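Local structure of putative dehydrogenase (Amycolatopsis orientalis, 5A9T) at residues A42-V45 with A46-A49; I215-I218 with I219-E222. The protein is an imine reductase that binds NADP(H) and probably uses NADPH to reduce cyclic imines to amines. One frame throughout, in Å; residues are numbered along the deposited sequence. Where two conformers were deposited one is given.

In the fold
Both contacts are local, each made between neighbouring turns of unbroken chain, so neither closes a long loop; they follow in series and neither nest nor cross. Nearest the N terminus, contact 1 ends helix 42-46 and delivers the chain to strand 50-51, an outermost strand of the sheet in the NAD-binding part of the protein. The chain completes that sheet with strand 156-161 and passes through helix 166-193 before contact 2, which lies within helix 199-228 of the C-terminal part. The two centres are 47 Å apart, on opposite sides of the chain's centre. Contact 1 packs onto the Rossmann-type fold, whereas contact 2 faces the second subunit.

Contact 1 (A42-V45 with A46-A49); sequences APLV and AKGA
Leu44 and Ala49 meet through their beta carbons, Leu44 CB lying 4.0 Å from Ala49 CB, beside the Leu44 carbonyl. The methyl of Ala49 sits closer still to that carbonyl, with its CB 3.3 Å from Leu44 O.

Lys47 folds back along the preceding turn. Its chain is extended at chi2 but bent at chi3 (-75°), a turn that brings Lys47 CE to 3.1 Å from Pro43 O. There Lys47 CE also meets the side of Leu44, with Leu44 CD2 4.1 Å away; the two side chains run across one another at a slant. Val45 lies on another side of the turn, where its CA makes a CH...O contact with Ala49 O at 3.3 Å and its CG2 methyl flanks that oxygen.

The backbone beneath these side chains forms a Schellman motif. Ala49 N donates to Leu44 O at 3.1 Å with an N-H...O angle of 156°, a 6→1 bond, and Gly48 N reaches back to Val45 O at 3.0 Å. The Gly48 bond is straight at its hydrogen, yet its donor stands above the Val45 carbonyl plane. Gly48 is the C-prime residue: phi is +114°, and at this positive value any side chain would collide with the carbonyl oxygen of Lys47. Ala46 N to Ala42 O continues the alpha-helical pattern, while Lys47 N makes weak bonds to both Pro43 O and Leu44 O.

The Leu44 side chain lies about 4 Å from that of Leu13, an NADP(+)-binding residue. Leu44 also touches Ala21 and Ala22 of helix 15-26 and Val33 of strand 30-34; Lys47 touches Ala22 and Leu25, and Ala49 joins Leu44 on Val33. Through Leu44, Lys47 and Ala49 the helix end packs on helix 15-26 and strand 30-34 and leads into strand 50-51.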
loop_
_atom_site.group_PDB
_atom_site.type_symbol
_atom_site.label_atom_id
_atom_site.label_comp_id
_atom_site.label_asym_id
_atom_site.label_seq_id
_atom_site.Cartn_x
_atom_site.Cartn_y
_atom_site.Cartn_z
ATOM N N ALA A 42 13.356 14.103 -35.312
ATOM C CA ALA A 42 13.328 13.280 -36.529
ATOM C C ALA A 42 12.492 12.048 -36.457
ATOM O O ALA A 42 11.758 11.692 -37.424
ATOM C CB ALA A 42 14.760 12.903 -36.967
ATOM N N PRO A 43 12.544 11.336 -35.272
ATOM C CA PRO A 43 11.715 10.137 -35.154
ATOM C C PRO A 43 10.226 10.480 -35.220
ATOM O O PRO A 43 9.444 9.696 -35.758
ATOM C CB PRO A 43 12.144 9.511 -33.788
ATOM C CG PRO A 43 13.153 10.393 -33.213
ATOM C CD PRO A 43 13.386 11.587 -34.093
ATOM N N LEU A 44 9.841 11.701 -34.764
ATOM C CA LEU A 44 8.418 12.066 -34.932
ATOM C C LEU A 44 7.988 12.505 -36.279
ATOM O O LEU A 44 6.960 12.189 -36.803
ATOM C CB LEU A 44 8.066 13.193 -33.929
ATOM C CG LEU A 44 8.257 12.740 -32.467
ATOM C CD1 LEU A 44 8.286 13.871 -31.541
ATOM C CD2 LEU A 44 7.208 11.671 -32.090
ATOM N N VAL A 45 8.895 13.226 -36.947
ATOM C CA VAL A 45 8.710 13.563 -38.366
ATOM C C VAL A 45 8.612 12.333 -39.330
ATOM O O VAL A 45 7.731 12.270 -40.171
ATOM C CB VAL A 45 9.857 14.538 -38.774
ATOM C CG1 VAL A 45 9.848 14.811 -40.233
ATOM C CG2 VAL A 45 9.677 15.887 -38.124
ATOM N N ALA A 46 9.371 11.336 -38.976
ATOM C CA ALA A 46 9.305 10.082 -39.729
ATOM C C ALA A 46 7.983 9.400 -39.532
ATOM O O ALA A 46 7.506 8.718 -40.433
ATOM C CB ALA A 46 10.462 9.204 -39.368
ATOM N N LYS A 47 7.287 9.675 -38.390
ATOM C CA LYS A 47 5.915 9.255 -38.198
ATOM C C LYS A 47 4.774 10.208 -38.680
ATOM O O LYS A 47 3.605 9.942 -38.396
ATOM C CB LYS A 47 5.767 8.897 -36.694
ATOM C CG LYS A 47 6.413 7.564 -36.307
ATOM C CD LYS A 47 6.365 7.262 -34.803
ATOM C CE LYS A 47 7.380 8.116 -34.041
ATOM N NZ LYS A 47 7.737 7.659 -32.656
ATOM N N GLY A 48 5.038 11.336 -39.369
ATOM C CA GLY A 48 4.023 12.203 -39.913
ATOM C C GLY A 48 3.974 13.611 -39.265
ATOM O O GLY A 48 3.325 14.469 -39.796
ATOM N N ALA A 49 4.793 13.828 -38.261
ATOM C CA ALA A 49 4.863 15.159 -37.627
ATOM C C ALA A 49 5.548 16.196 -38.445
ATOM O O ALA A 49 6.422 15.804 -39.287
ATOM C CB ALA A 49 5.499 15.115 -36.278
#

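Contact 2 (I215-I218 with I219-E222); sequences IGQI and IKAE
Backbone bonds between Ile215-Ile218 and Ile219-Glu222 follow the i to i+4 pattern of an alpha helix. Ile219 N to Ile215 O and Lys220 N to Gly216 O are nearly straight; Ala221 N to Gln217 O is more bent, and the last, Glu222 N to Ile218 O, is weak at 125°.

The apolar contact is Ile215 with Ile219, which run alongside one another with Ile215 CG2 4.0 Å from Ile219 CD1. Both pack on the second subunit, against its Met178 and Met182 respectively. Separately, a methyl of Ile218, CG2, rests against a methylene of the glutamate, Glu222 CG, at 4.1 Å; both residues touch Tyr283 of the ligand pocket.

In one of its two conformers Gln217 OE1 comes to 3.7 Å from Lys220 CE, a contact that the other conformer makes doubtful. Bends at chi3 (67°) and chi4 (70°) carry Lys220 NZ away to a salt bridge with Asp208 OD1 of the second subunit. A methionine in place of Lys220 would probably leave that Asp208 without this charged mate and weaken the hold between subunits.

Lys220 and Ala221, with Ala223 and Ile226, bind calcium in this protein, though no ion is bound to this chain in the model. The Ile218 side chain comes about 5 Å from the bound (1R)-1-methyl-1,2,3,4-tetrahydroisoquinoline, placing this dimer-facing helical turn beside the amine pocket.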
loop_
_atom_site.group_PDB
_atom_site.type_symbol
_atom_site.label_atom_id
_atom_site.label_comp_id
_atom_site.label_asym_id
_atom_site.label_seq_id
_atom_site.Cartn_x
_atom_site.Cartn_y
_atom_site.Cartn_z
ATOM N N ILE A 215 -5.740 -3.880 3.309
ATOM C CA ILE A 215 -5.303 -2.476 3.439
ATOM C C ILE A 215 -6.353 -1.562 2.808
ATOM O O ILE A 215 -6.813 -0.585 3.418
ATOM C CB ILE A 215 -3.890 -2.341 2.823
ATOM C CG1 ILE A 215 -2.850 -3.167 3.641
ATOM C CG2 ILE A 215 -3.510 -0.845 2.884
ATOM C CD1 ILE A 215 -1.482 -3.221 3.030
ATOM N N GLY A 216 -6.645 -1.843 1.534
ATOM C CA GLY A 216 -7.550 -0.963 0.785
ATOM C C GLY A 216 -8.935 -0.870 1.405
ATOM O O GLY A 216 -9.541 0.178 1.601
ATOM N N GLN A 217 -9.497 -2.053 1.777
ATOM C CA GLN A 217 -10.845 -2.075 2.332
ATOM C C GLN A 217 -10.871 -1.383 3.673
ATOM O O GLN A 217 -11.845 -0.686 4.018
ATOM C CB GLN A 217 -11.368 -3.493 2.492
ATOM C CG GLN A 217 -11.815 -4.120 1.197
ATOM C CD GLN A 217 -12.924 -3.335 0.489
ATOM O OE1 GLN A 217 -12.700 -2.735 -0.569
ATOM N NE2 GLN A 217 -14.115 -3.317 1.079
ATOM N N ILE A 218 -9.807 -1.511 4.500
ATOM C CA ILE A 218 -9.829 -0.825 5.814
ATOM C C ILE A 218 -9.764 0.718 5.576
ATOM O O ILE A 218 -10.474 1.512 6.205
ATOM C CB ILE A 218 -8.694 -1.327 6.689
ATOM C CG1 ILE A 218 -9.079 -2.690 7.183
ATOM C CG2 ILE A 218 -8.473 -0.393 7.838
ATOM C CD1 ILE A 218 -7.989 -3.506 7.848
ATOM N N ILE A 219 -8.929 1.162 4.611
ATOM C CA ILE A 219 -8.881 2.590 4.316
ATOM C C ILE A 219 -10.290 3.144 3.910
ATOM O O ILE A 219 -10.705 4.141 4.414
ATOM C CB ILE A 219 -7.879 2.864 3.219
ATOM C CG1 ILE A 219 -6.475 2.679 3.775
ATOM C CG2 ILE A 219 -8.034 4.322 2.752
ATOM C CD1 ILE A 219 -5.397 2.656 2.726
ATOM N N LYS A 220 -10.951 2.394 3.033
ATOM C CA LYS A 220 -12.326 2.756 2.590
ATOM C C LYS A 220 -13.263 2.807 3.774
ATOM O O LYS A 220 -14.168 3.706 3.853
ATOM C CB LYS A 220 -12.841 1.823 1.498
ATOM C CG LYS A 220 -12.182 2.124 0.176
ATOM C CD LYS A 220 -12.312 0.978 -0.812
ATOM C CE LYS A 220 -13.746 0.748 -1.245
ATOM N NZ LYS A 220 -14.199 1.866 -2.090
ATOM N N ALA A 221 -13.126 1.865 4.693
ATOM C CA ALA A 221 -14.046 1.792 5.845
ATOM C C ALA A 221 -13.800 2.898 6.839
ATOM O O ALA A 221 -14.654 3.153 7.723
ATOM C CB ALA A 221 -13.927 0.457 6.540
ATOM N N GLU A 222 -12.595 3.460 6.863
ATOM C CA GLU A 222 -12.106 4.392 7.857
ATOM C C GLU A 222 -12.101 5.837 7.418
ATOM O O GLU A 222 -12.059 6.797 8.188
ATOM C CB GLU A 222 -10.723 4.023 8.423
ATOM C CG GLU A 222 -10.752 2.723 9.139
ATOM C CD GLU A 222 -11.432 2.737 10.503
ATOM O OE1 GLU A 222 -11.791 3.798 11.031
ATOM O OE2 GLU A 222 -11.616 1.581 11.029
#